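Local coordinates for probable glutamine-binding lipoprotein GlnH (GLNBP) (Mycobacterium tuberculosis, PDB 6H20) that probably serves as an extracellular solute-binding lipoprotein that captures acidic amino acids and asparagine and signals their presence to control glutamate metabolism through protein kinase G, at residues A[158-163]-A[179-184]; A[83-88]-A[251-256]; A[147-152]-A[222-227]; A[138-143]-A[230-235]. All coordinates share one frame; numbering follows the deposited sequence.

Contact 1 (A[158-163]-A[179-184]); sequences DLSGKR and IAPPPV
The hydroxyl of Ser160 meets the carbonyl of Pro181 in a short hydrogen bond, OG to O 2.6 Å, arriving 16° from the carbonyl plane. The group lies beside its own backbone N (chi1 -65°), which turns it to the proline-rich segment 179-184, where it also rests against CD of the Pro181 ring. A water donates both to Ser160 OG and to Ala180 O. One residue on, Gly161 N gives a nearly straight bond to Pro182 O (3.0 Å, 164° at the hydrogen). Beside these polar links, Leu159 CD1 touches Ile179 CD1 at 3.9 Å, and CB of Pro183 sits 3.3 Å from Leu159 O. The two loops lead into neighbouring parallel strands, 163-167 and 184-188, joined through helix 171-176 as a beta-alpha-beta unit. Pairing starts where Val184 N reaches Lys162 O at 2.8 Å, from above the carbonyl plane, and Arg163 CG lies alongside Val184 CG1. Behind this shell, a type II turn from Leu159 to Lys162 presents Ser160 and Gly161, with Gly161 at positive phi, and a cis peptide precedes Pro181. The guanidinium of Arg163 is held elsewhere, by Asp204.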
# COMPACT_ATOMS: atom_id res chain seq x y z
N ASP A 158 15.66 9.91 -16.94
CA ASP A 158 16.75 8.94 -16.94
C ASP A 158 16.25 7.51 -17.04
O ASP A 158 17.04 6.61 -17.37
CB ASP A 158 17.56 9.09 -15.65
CG ASP A 158 18.33 10.40 -15.58
OD1 ASP A 158 18.65 10.97 -16.65
OD2 ASP A 158 18.62 10.86 -14.46
N LEU A 159 14.97 7.27 -16.75
CA LEU A 159 14.41 5.93 -16.83
C LEU A 159 14.17 5.47 -18.26
O LEU A 159 14.08 4.26 -18.50
CB LEU A 159 13.09 5.88 -16.05
CG LEU A 159 13.26 6.20 -14.56
CD1 LEU A 159 11.91 6.03 -13.85
CD2 LEU A 159 14.34 5.32 -13.93
N SER A 160 14.06 6.41 -19.21
CA SER A 160 13.81 6.05 -20.60
C SER A 160 14.90 5.11 -21.12
O SER A 160 16.09 5.38 -20.96
CB SER A 160 13.77 7.31 -21.46
OG SER A 160 12.67 8.15 -21.12
N GLY A 161 14.47 4.00 -21.71
CA GLY A 161 15.39 3.01 -22.22
C GLY A 161 16.08 2.15 -21.19
O GLY A 161 16.82 1.24 -21.57
N LYS A 162 15.87 2.40 -19.90
CA LYS A 162 16.48 1.61 -18.84
C LYS A 162 15.47 0.59 -18.30
O LYS A 162 14.26 0.72 -18.50
CB LYS A 162 16.98 2.51 -17.70
CG LYS A 162 17.98 3.57 -18.17
CD LYS A 162 19.40 3.04 -18.21
CE LYS A 162 20.41 4.18 -18.41
NZ LYS A 162 19.98 5.44 -17.73
N ARG A 163 15.99 -0.43 -17.62
CA ARG A 163 15.15 -1.52 -17.11
C ARG A 163 14.59 -1.10 -15.75
O ARG A 163 15.34 -0.98 -14.78
CB ARG A 163 15.96 -2.81 -17.00
CG ARG A 163 16.42 -3.36 -18.35
CD ARG A 163 17.53 -4.39 -18.16
NE ARG A 163 18.64 -3.84 -17.41
CZ ARG A 163 19.62 -4.57 -16.88
NH1 ARG A 163 19.62 -5.89 -17.02
NH2 ARG A 163 20.60 -3.98 -16.20
N ILE A 179 5.86 7.26 -19.15
CA ILE A 179 7.16 7.84 -19.45
C ILE A 179 7.45 7.72 -20.94
O ILE A 179 7.25 6.66 -21.55
CB ILE A 179 8.25 7.17 -18.59
CG1 ILE A 179 8.01 7.51 -17.12
CG2 ILE A 179 9.63 7.65 -19.01
CD1 ILE A 179 8.87 6.67 -16.17
N ALA A 180 7.94 8.81 -21.53
CA ALA A 180 8.21 8.88 -22.96
C ALA A 180 9.62 9.43 -23.15
O ALA A 180 9.94 10.52 -22.63
CB ALA A 180 7.19 9.79 -23.65
N PRO A 181 10.52 8.71 -23.86
CA PRO A 181 10.34 7.34 -24.36
C PRO A 181 10.27 6.34 -23.21
O PRO A 181 10.77 6.63 -22.13
CB PRO A 181 11.61 7.10 -25.20
CG PRO A 181 12.24 8.44 -25.39
CD PRO A 181 11.82 9.28 -24.24
N PRO A 182 9.65 5.19 -23.45
CA PRO A 182 9.37 4.27 -22.35
C PRO A 182 10.65 3.67 -21.79
O PRO A 182 11.65 3.50 -22.51
CB PRO A 182 8.50 3.19 -23.00
CG PRO A 182 7.84 3.89 -24.15
CD PRO A 182 8.94 4.78 -24.68
N PRO A 183 10.67 3.34 -20.51
CA PRO A 183 11.66 2.38 -20.01
C PRO A 183 11.37 1.01 -20.60
O PRO A 183 10.32 0.76 -21.18
CB PRO A 183 11.39 2.36 -18.49
CG PRO A 183 10.36 3.41 -18.23
CD PRO A 183 9.64 3.64 -19.50
N VAL A 184 12.34 0.12 -20.43
CA VAL A 184 12.07 -1.31 -20.53
C VAL A 184 11.40 -1.71 -19.23
O VAL A 184 12.00 -1.59 -18.15
CB VAL A 184 13.37 -2.09 -20.74
CG1 VAL A 184 13.10 -3.59 -20.64
CG2 VAL A 184 14.00 -1.73 -22.08
O HOH W 1 12.27 10.89 -21.08

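Contact 2 (A[83-88]-A[251-256]); sequences GEVARD and NGTLER
Arg256 leaves its helix with CG anti to the backbone N (chi1 -178°) and bends at chi3, which carries its guanidinium across to Glu84 and Asp88 on helix 77-90. Glu84, itself bent at chi2 (-56°), offers OE1 to Arg256 NH2 at 2.8 Å; the anti lone pair is used, and the oxygen lies in the guanidinium plane. Asp88 OD1 receives Arg256 NE at 2.9 Å through its syn lone pair, with a weak second bond from NH2. With Arg87 these residues form a four-membered salt-bridge network. The segments 83-88 and 251-256 of helices 77-90 and 244-259 cross at 106°, their axes 9.4 Å apart at closest approach, on a flank of the solute-binding fold remote from the ligand pocket. Asp88 OD2 takes the hydroxyl of Thr253 at 2.6 Å from above the carboxylate plane, so the one acid joins two residues a helical turn apart. Thr253 CG2 packs between the helices, 3.6 Å from Glu84 O, and against Val85. Within its own helix Glu84 is held by Arg87, whose NE and NH2 grip the carboxylate side-on, each donating to one oxygen. OE1 thus accepts from two arginines, whose neighbouring positive charges are probably offset by Glu84 and Asp88.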
# COMPACT_ATOMS: atom_id res chain seq x y z
N GLY A 83 -4.32 -4.37 13.09
CA GLY A 83 -4.51 -4.78 14.47
C GLY A 83 -5.30 -3.77 15.28
O GLY A 83 -5.98 -4.15 16.24
N GLU A 84 -5.21 -2.49 14.93
CA GLU A 84 -6.01 -1.48 15.63
C GLU A 84 -7.49 -1.62 15.30
O GLU A 84 -8.35 -1.41 16.17
CB GLU A 84 -5.49 -0.08 15.33
CG GLU A 84 -4.10 0.19 15.88
CD GLU A 84 -4.00 -0.03 17.37
OE1 GLU A 84 -4.96 0.34 18.09
OE2 GLU A 84 -2.97 -0.58 17.83
N VAL A 85 -7.82 -1.98 14.05
CA VAL A 85 -9.21 -2.32 13.72
C VAL A 85 -9.67 -3.50 14.56
O VAL A 85 -10.75 -3.48 15.16
CB VAL A 85 -9.35 -2.60 12.22
CG1 VAL A 85 -10.80 -2.99 11.89
CG2 VAL A 85 -8.91 -1.38 11.42
N ALA A 86 -8.84 -4.55 14.63
CA ALA A 86 -9.21 -5.71 15.44
C ALA A 86 -9.36 -5.33 16.91
O ALA A 86 -10.25 -5.86 17.60
CB ALA A 86 -8.16 -6.81 15.27
N ARG A 87 -8.51 -4.43 17.41
CA ARG A 87 -8.67 -3.98 18.79
C ARG A 87 -10.05 -3.36 19.01
O ARG A 87 -10.70 -3.61 20.03
CB ARG A 87 -7.58 -2.97 19.15
CG ARG A 87 -7.52 -2.66 20.64
CD ARG A 87 -6.77 -1.35 20.93
NE ARG A 87 -5.41 -1.35 20.39
CZ ARG A 87 -4.36 -1.91 20.99
NH1 ARG A 87 -4.50 -2.54 22.15
NH2 ARG A 87 -3.15 -1.84 20.42
N ASP A 88 -10.51 -2.55 18.05
CA ASP A 88 -11.82 -1.92 18.19
C ASP A 88 -12.95 -2.95 18.13
O ASP A 88 -13.99 -2.76 18.77
CB ASP A 88 -12.02 -0.87 17.09
CG ASP A 88 -11.31 0.44 17.39
OD1 ASP A 88 -10.56 0.52 18.38
OD2 ASP A 88 -11.52 1.40 16.63
N ASN A 251 -13.26 3.88 9.71
CA ASN A 251 -12.98 5.30 9.84
C ASN A 251 -13.02 5.75 11.29
O ASN A 251 -12.28 6.67 11.68
CB ASN A 251 -13.92 6.11 8.94
CG ASN A 251 -13.56 5.96 7.48
OD1 ASN A 251 -12.43 5.55 7.16
ND2 ASN A 251 -14.47 6.32 6.58
N GLY A 252 -13.87 5.11 12.11
CA GLY A 252 -13.82 5.35 13.54
C GLY A 252 -12.48 4.96 14.15
O GLY A 252 -11.91 5.70 14.96
N THR A 253 -11.96 3.78 13.78
CA THR A 253 -10.64 3.37 14.24
C THR A 253 -9.59 4.39 13.84
O THR A 253 -8.71 4.74 14.64
CB THR A 253 -10.26 2.00 13.67
OG1 THR A 253 -11.25 1.03 14.04
CG2 THR A 253 -8.91 1.56 14.22
N LEU A 254 -9.65 4.86 12.59
CA LEU A 254 -8.64 5.81 12.15
C LEU A 254 -8.74 7.13 12.91
O LEU A 254 -7.72 7.71 13.27
CB LEU A 254 -8.71 6.01 10.64
CG LEU A 254 -8.39 4.73 9.86
CD1 LEU A 254 -8.47 4.94 8.35
CD2 LEU A 254 -7.02 4.14 10.26
N GLU A 255 -9.96 7.62 13.18
CA GLU A 255 -10.10 8.79 14.04
C GLU A 255 -9.47 8.54 15.41
O GLU A 255 -8.75 9.40 15.95
CB GLU A 255 -11.57 9.17 14.23
CG GLU A 255 -12.24 9.79 13.01
CD GLU A 255 -11.90 11.26 12.83
OE1 GLU A 255 -11.29 11.87 13.74
OE2 GLU A 255 -12.27 11.82 11.77
N ARG A 256 -9.72 7.36 15.99
CA ARG A 256 -9.11 7.06 17.28
C ARG A 256 -7.59 7.14 17.22
O ARG A 256 -6.97 7.83 18.03
CB ARG A 256 -9.54 5.69 17.80
CG ARG A 256 -8.93 5.44 19.16
CD ARG A 256 -9.34 4.10 19.73
NE ARG A 256 -9.00 2.94 18.92
CZ ARG A 256 -7.78 2.39 18.86
NH1 ARG A 256 -6.76 2.92 19.52
NH2 ARG A 256 -7.59 1.29 18.12
O HOH W 2 -3.99 1.78 20.27

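Contact 3 (A[147-152]-A[222-227]); sequences APRDSP and YLHIVG
Ala147 and His224 form an antiparallel hydrogen-bonded pair at the end of strand 139-148, with His224 N to Ala147 O at 3.0 Å and Ala147 N to His224 O at 3.1 Å. This side of the contact is close-packed. The His224 ring stands between CG1 of Val226 on one face and CA of Arg149 on the other, the latter a CH-pi contact 4.0 Å from the ring centroid. Leu223 CD2 lies 3.8 Å from Pro148 CA and turns into the core, where helix 191-199 supplies Leu195 and Leu198. The pairing runs on past the strand through Arg149 N, which reaches Tyr222 O at 2.9 Å while a type I turn from Pro148 to Ser151 folds the chain back. The Tyr222 ring, its CG anti to the backbone N (chi1 165°), swings round to this turn; Pro148 CA lies over one face of the ring, while Pro148 CB comes within 3.6 Å of Tyr222 CZ.

Toward solvent the grip is looser and more hydrated. One water joins His224 NE2 to Ser151 O, and another joins Arg149 NH2 to Leu223 O. Arg149 NE turns to Pro221 O. At the ring edge, the hydroxyl of Tyr222 donates to Asp150 OD1 over a very short 2.5 Å; the phenol oxygen itself has a weak bond from Arg201. If that distance is real, the phenol would be polarised toward the carboxylate, though this remains doubtful; the bond ties the turn to the residue leading into strand 223-226.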
# COMPACT_ATOMS: atom_id res chain seq x y z
N ALA A 147 17.59 3.48 -6.94
CA ALA A 147 18.67 3.03 -7.80
C ALA A 147 19.92 2.82 -6.96
O ALA A 147 20.01 3.34 -5.84
CB ALA A 147 18.96 4.07 -8.90
N PRO A 148 20.89 2.06 -7.44
CA PRO A 148 22.15 1.94 -6.70
C PRO A 148 22.85 3.29 -6.57
O PRO A 148 22.70 4.18 -7.41
CB PRO A 148 22.98 0.98 -7.56
CG PRO A 148 21.94 0.22 -8.38
CD PRO A 148 20.87 1.22 -8.66
N ARG A 149 23.65 3.42 -5.51
CA ARG A 149 24.29 4.71 -5.22
C ARG A 149 25.21 5.18 -6.35
O ARG A 149 25.42 6.39 -6.50
CB ARG A 149 25.05 4.64 -3.90
CG ARG A 149 24.15 4.87 -2.70
CD ARG A 149 24.77 4.31 -1.43
NE ARG A 149 23.91 4.63 -0.31
CZ ARG A 149 23.89 5.82 0.28
NH1 ARG A 149 24.71 6.79 -0.12
NH2 ARG A 149 23.04 6.04 1.27
N ASP A 150 25.77 4.27 -7.14
CA ASP A 150 26.65 4.68 -8.23
C ASP A 150 25.92 4.93 -9.54
O ASP A 150 26.57 5.28 -10.53
CB ASP A 150 27.79 3.68 -8.44
CG ASP A 150 27.29 2.27 -8.68
OD1 ASP A 150 26.44 1.81 -7.89
OD2 ASP A 150 27.78 1.62 -9.63
N SER A 151 24.60 4.76 -9.57
CA SER A 151 23.84 4.94 -10.80
C SER A 151 23.71 6.42 -11.12
O SER A 151 23.54 7.24 -10.21
CB SER A 151 22.44 4.35 -10.62
OG SER A 151 21.60 4.67 -11.72
N PRO A 152 23.75 6.80 -12.40
CA PRO A 152 23.50 8.19 -12.78
C PRO A 152 22.03 8.58 -12.76
O PRO A 152 21.72 9.75 -13.02
CB PRO A 152 24.05 8.25 -14.21
CG PRO A 152 23.87 6.88 -14.74
CD PRO A 152 24.10 5.96 -13.56
N TYR A 222 23.06 -0.02 0.01
CA TYR A 222 23.75 0.41 -1.20
C TYR A 222 22.80 1.16 -2.14
O TYR A 222 23.26 1.86 -3.04
CB TYR A 222 24.38 -0.84 -1.85
CG TYR A 222 24.86 -0.73 -3.29
CD1 TYR A 222 25.75 0.25 -3.68
CD2 TYR A 222 24.45 -1.67 -4.24
CE1 TYR A 222 26.21 0.32 -5.00
CE2 TYR A 222 24.89 -1.61 -5.54
CZ TYR A 222 25.76 -0.62 -5.92
OH TYR A 222 26.19 -0.58 -7.24
N LEU A 223 21.49 1.03 -1.93
CA LEU A 223 20.52 1.73 -2.76
C LEU A 223 20.12 3.05 -2.12
O LEU A 223 20.22 3.24 -0.90
CB LEU A 223 19.29 0.85 -2.97
CG LEU A 223 19.59 -0.59 -3.32
CD1 LEU A 223 18.26 -1.33 -3.48
CD2 LEU A 223 20.40 -0.68 -4.61
N HIS A 224 19.65 3.98 -2.96
CA HIS A 224 19.15 5.26 -2.48
C HIS A 224 17.94 5.69 -3.30
O HIS A 224 17.73 5.25 -4.44
CB HIS A 224 20.23 6.36 -2.39
CG HIS A 224 20.78 6.81 -3.71
ND1 HIS A 224 21.65 7.88 -3.82
CD2 HIS A 224 20.61 6.34 -4.97
CE1 HIS A 224 21.98 8.05 -5.08
NE2 HIS A 224 21.37 7.13 -5.81
N ILE A 225 17.15 6.59 -2.72
CA ILE A 225 15.93 7.09 -3.33
C ILE A 225 16.23 8.45 -3.96
O ILE A 225 16.82 9.32 -3.31
CB ILE A 225 14.81 7.21 -2.29
CG1 ILE A 225 14.44 5.82 -1.76
CG2 ILE A 225 13.57 7.89 -2.90
CD1 ILE A 225 13.52 5.84 -0.53
N VAL A 226 15.82 8.61 -5.21
CA VAL A 226 16.11 9.80 -6.00
C VAL A 226 14.85 10.26 -6.72
O VAL A 226 13.85 9.54 -6.79
CB VAL A 226 17.25 9.55 -7.02
CG1 VAL A 226 18.52 9.10 -6.30
CG2 VAL A 226 16.83 8.52 -8.04
N GLY A 227 14.92 11.48 -7.24
CA GLY A 227 13.91 11.98 -8.14
C GLY A 227 12.78 12.72 -7.46
O GLY A 227 12.65 12.73 -6.24
O HOH W 3 20.97 4.09 1.54
O HOH W 4 21.33 7.34 -8.63

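Contact 4 (A[138-143]-A[230-235]); sequences YLDANQ and MADQPY
The side chain of Tyr235 crosses that of Tyr138 obliquely, the two ring planes 58° apart. Tyr235 CB rather than its ring covers one face of Tyr138, 3.9 Å from the centroid in a CH-pi contact. Tyr138 puts its ring there with CG between the backbone N and carbonyl carbon (chi1 72°), and its hydroxyl goes on to Asp78. Leu139 lies alongside Tyr235 and points the same way, CD2 to CE2 3.8 Å, while Ala141 CB meets the same ring near its hydroxyl.

Strands 139-148 and 232-240 run antiparallel here, with Ala141 and Gln233 a hydrogen-bonded pair (Gln233 N to Ala141 O 2.8 Å). These strands run through the middle of the molecule, consistent with the two crossover strands that link the lobes in this fold. On the opposite face from Tyr235, the side chains of Asp140 and Asp232 cross at about a right angle, their carboxylate planes 63° apart and OD1 to OD1 only 2.6 Å. Further along, Asn142 turns its amide to the other strand, and OD1 accepts Ala231 N at 2.9 Å. The carbonyl of Ala231 is held from opposite faces of its plane by Gln143 N and Gln233 NE2. A water bridges Gln143 OE1 and Gln233 NE2.

Tyr235 and Gln233 touch the bound asparagine. The hydroxyl of Tyr235 bonds to Asp209 and Thr211, and Gln233 OE1 to Ser123 and Thr171, which is consistent with this face orienting Asp209, Ser123 and Thr171 of the pocket. On the other face, so close an approach would be expected to raise the pKa of one acid, which probably keeps a proton and donates it to the other.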
# COMPACT_ATOMS: atom_id res chain seq x y z
N TYR A 138 -4.92 6.71 5.60
CA TYR A 138 -4.14 6.45 6.81
C TYR A 138 -2.64 6.69 6.65
O TYR A 138 -1.92 6.70 7.66
CB TYR A 138 -4.42 5.03 7.37
CG TYR A 138 -3.85 3.88 6.57
CD1 TYR A 138 -2.55 3.44 6.76
CD2 TYR A 138 -4.64 3.21 5.63
CE1 TYR A 138 -2.05 2.37 6.03
CE2 TYR A 138 -4.15 2.14 4.90
CZ TYR A 138 -2.84 1.74 5.10
OH TYR A 138 -2.35 0.68 4.38
N LEU A 139 -2.16 6.91 5.43
CA LEU A 139 -0.77 7.27 5.21
C LEU A 139 -0.70 7.80 3.79
O LEU A 139 -1.35 7.24 2.90
CB LEU A 139 0.13 6.03 5.33
CG LEU A 139 1.64 6.28 5.28
CD1 LEU A 139 2.08 7.06 6.49
CD2 LEU A 139 2.38 4.95 5.21
N ASP A 140 0.06 8.87 3.58
CA ASP A 140 0.17 9.48 2.25
C ASP A 140 1.60 9.36 1.75
O ASP A 140 2.51 10.01 2.29
CB ASP A 140 -0.27 10.94 2.28
CG ASP A 140 -0.35 11.54 0.90
OD1 ASP A 140 -0.86 10.84 -0.02
OD2 ASP A 140 0.07 12.70 0.72
N ALA A 141 1.80 8.54 0.73
CA ALA A 141 3.12 8.31 0.16
C ALA A 141 3.20 8.95 -1.23
O ALA A 141 2.23 9.51 -1.74
CB ALA A 141 3.42 6.81 0.11
N ASN A 142 4.38 8.89 -1.84
CA ASN A 142 4.51 9.41 -3.19
C ASN A 142 5.51 8.58 -3.96
O ASN A 142 6.56 8.19 -3.42
CB ASN A 142 4.94 10.88 -3.21
CG ASN A 142 4.43 11.60 -4.45
OD1 ASN A 142 4.85 11.29 -5.57
ND2 ASN A 142 3.53 12.57 -4.25
N GLN A 143 5.20 8.32 -5.24
CA GLN A 143 6.04 7.46 -6.07
C GLN A 143 7.38 8.15 -6.35
O GLN A 143 7.41 9.30 -6.80
CB GLN A 143 5.33 7.16 -7.38
CG GLN A 143 6.15 6.21 -8.29
CD GLN A 143 5.27 5.57 -9.36
OE1 GLN A 143 4.05 5.72 -9.35
NE2 GLN A 143 5.91 4.85 -10.29
N MET A 230 6.49 11.63 -8.10
CA MET A 230 5.97 11.27 -9.42
C MET A 230 4.46 11.03 -9.43
O MET A 230 3.86 11.06 -10.51
CB MET A 230 6.64 9.99 -9.93
CG MET A 230 8.15 10.13 -10.14
SD MET A 230 8.93 8.53 -10.42
CE MET A 230 8.14 8.03 -11.94
N ALA A 231 3.84 10.81 -8.27
CA ALA A 231 2.42 10.50 -8.18
C ALA A 231 2.02 10.25 -6.74
O ALA A 231 2.60 9.38 -6.08
CB ALA A 231 2.08 9.24 -8.99
N ASP A 232 1.01 10.97 -6.26
CA ASP A 232 0.53 10.79 -4.90
C ASP A 232 -0.05 9.39 -4.71
O ASP A 232 -0.68 8.82 -5.61
CB ASP A 232 -0.57 11.81 -4.64
CG ASP A 232 -1.10 11.73 -3.23
OD1 ASP A 232 -0.27 11.81 -2.31
OD2 ASP A 232 -2.34 11.61 -3.05
N GLN A 233 0.14 8.84 -3.51
CA GLN A 233 -0.30 7.49 -3.16
C GLN A 233 -0.96 7.54 -1.79
O GLN A 233 -0.33 7.27 -0.76
CB GLN A 233 0.88 6.52 -3.16
CG GLN A 233 1.73 6.58 -4.43
CD GLN A 233 1.02 6.07 -5.68
OE1 GLN A 233 0.13 5.22 -5.61
NE2 GLN A 233 1.43 6.58 -6.83
N PRO A 234 -2.24 7.89 -1.74
CA PRO A 234 -2.93 7.95 -0.44
C PRO A 234 -3.49 6.59 -0.06
O PRO A 234 -4.41 6.09 -0.73
CB PRO A 234 -4.05 8.98 -0.70
CG PRO A 234 -4.37 8.82 -2.20
CD PRO A 234 -3.12 8.23 -2.88
N TYR A 235 -2.95 5.98 0.99
CA TYR A 235 -3.35 4.62 1.36
C TYR A 235 -4.70 4.61 2.07
O TYR A 235 -4.95 5.41 2.97
CB TYR A 235 -2.34 4.01 2.32
CG TYR A 235 -0.96 3.74 1.76
CD1 TYR A 235 -0.65 3.96 0.42
CD2 TYR A 235 0.03 3.27 2.60
CE1 TYR A 235 0.65 3.69 -0.07
CE2 TYR A 235 1.30 3.00 2.12
CZ TYR A 235 1.61 3.21 0.80
OH TYR A 235 2.89 2.93 0.36
O HOH W 5 2.14 12.94 -1.81
O HOH W 6 1.15 5.95 -9.64

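Contact 4 lies nearest the centre of the chain and takes part in the asparagine pocket, with the side chain of Tyr235 about 4 Å from the ligand. Contact 3 shares strand 139-148 with it, the centres about 21 Å apart, and so extends the same sheet outward. Contact 1 joins further strands of that sheet, its centre about 16 Å from that of contact 3; Asp158 OD2 approaches Pro152 O at 3.6 Å. Leu159 and Leu223 each lie about 11 Å, side chain to side chain, from the binding residue Trp191. Contact 2 lies across the chain's centre from contacts 1 and 3, but touches contact 4 where Leu254 CD2 packs 4.0 Å from Tyr138 CB.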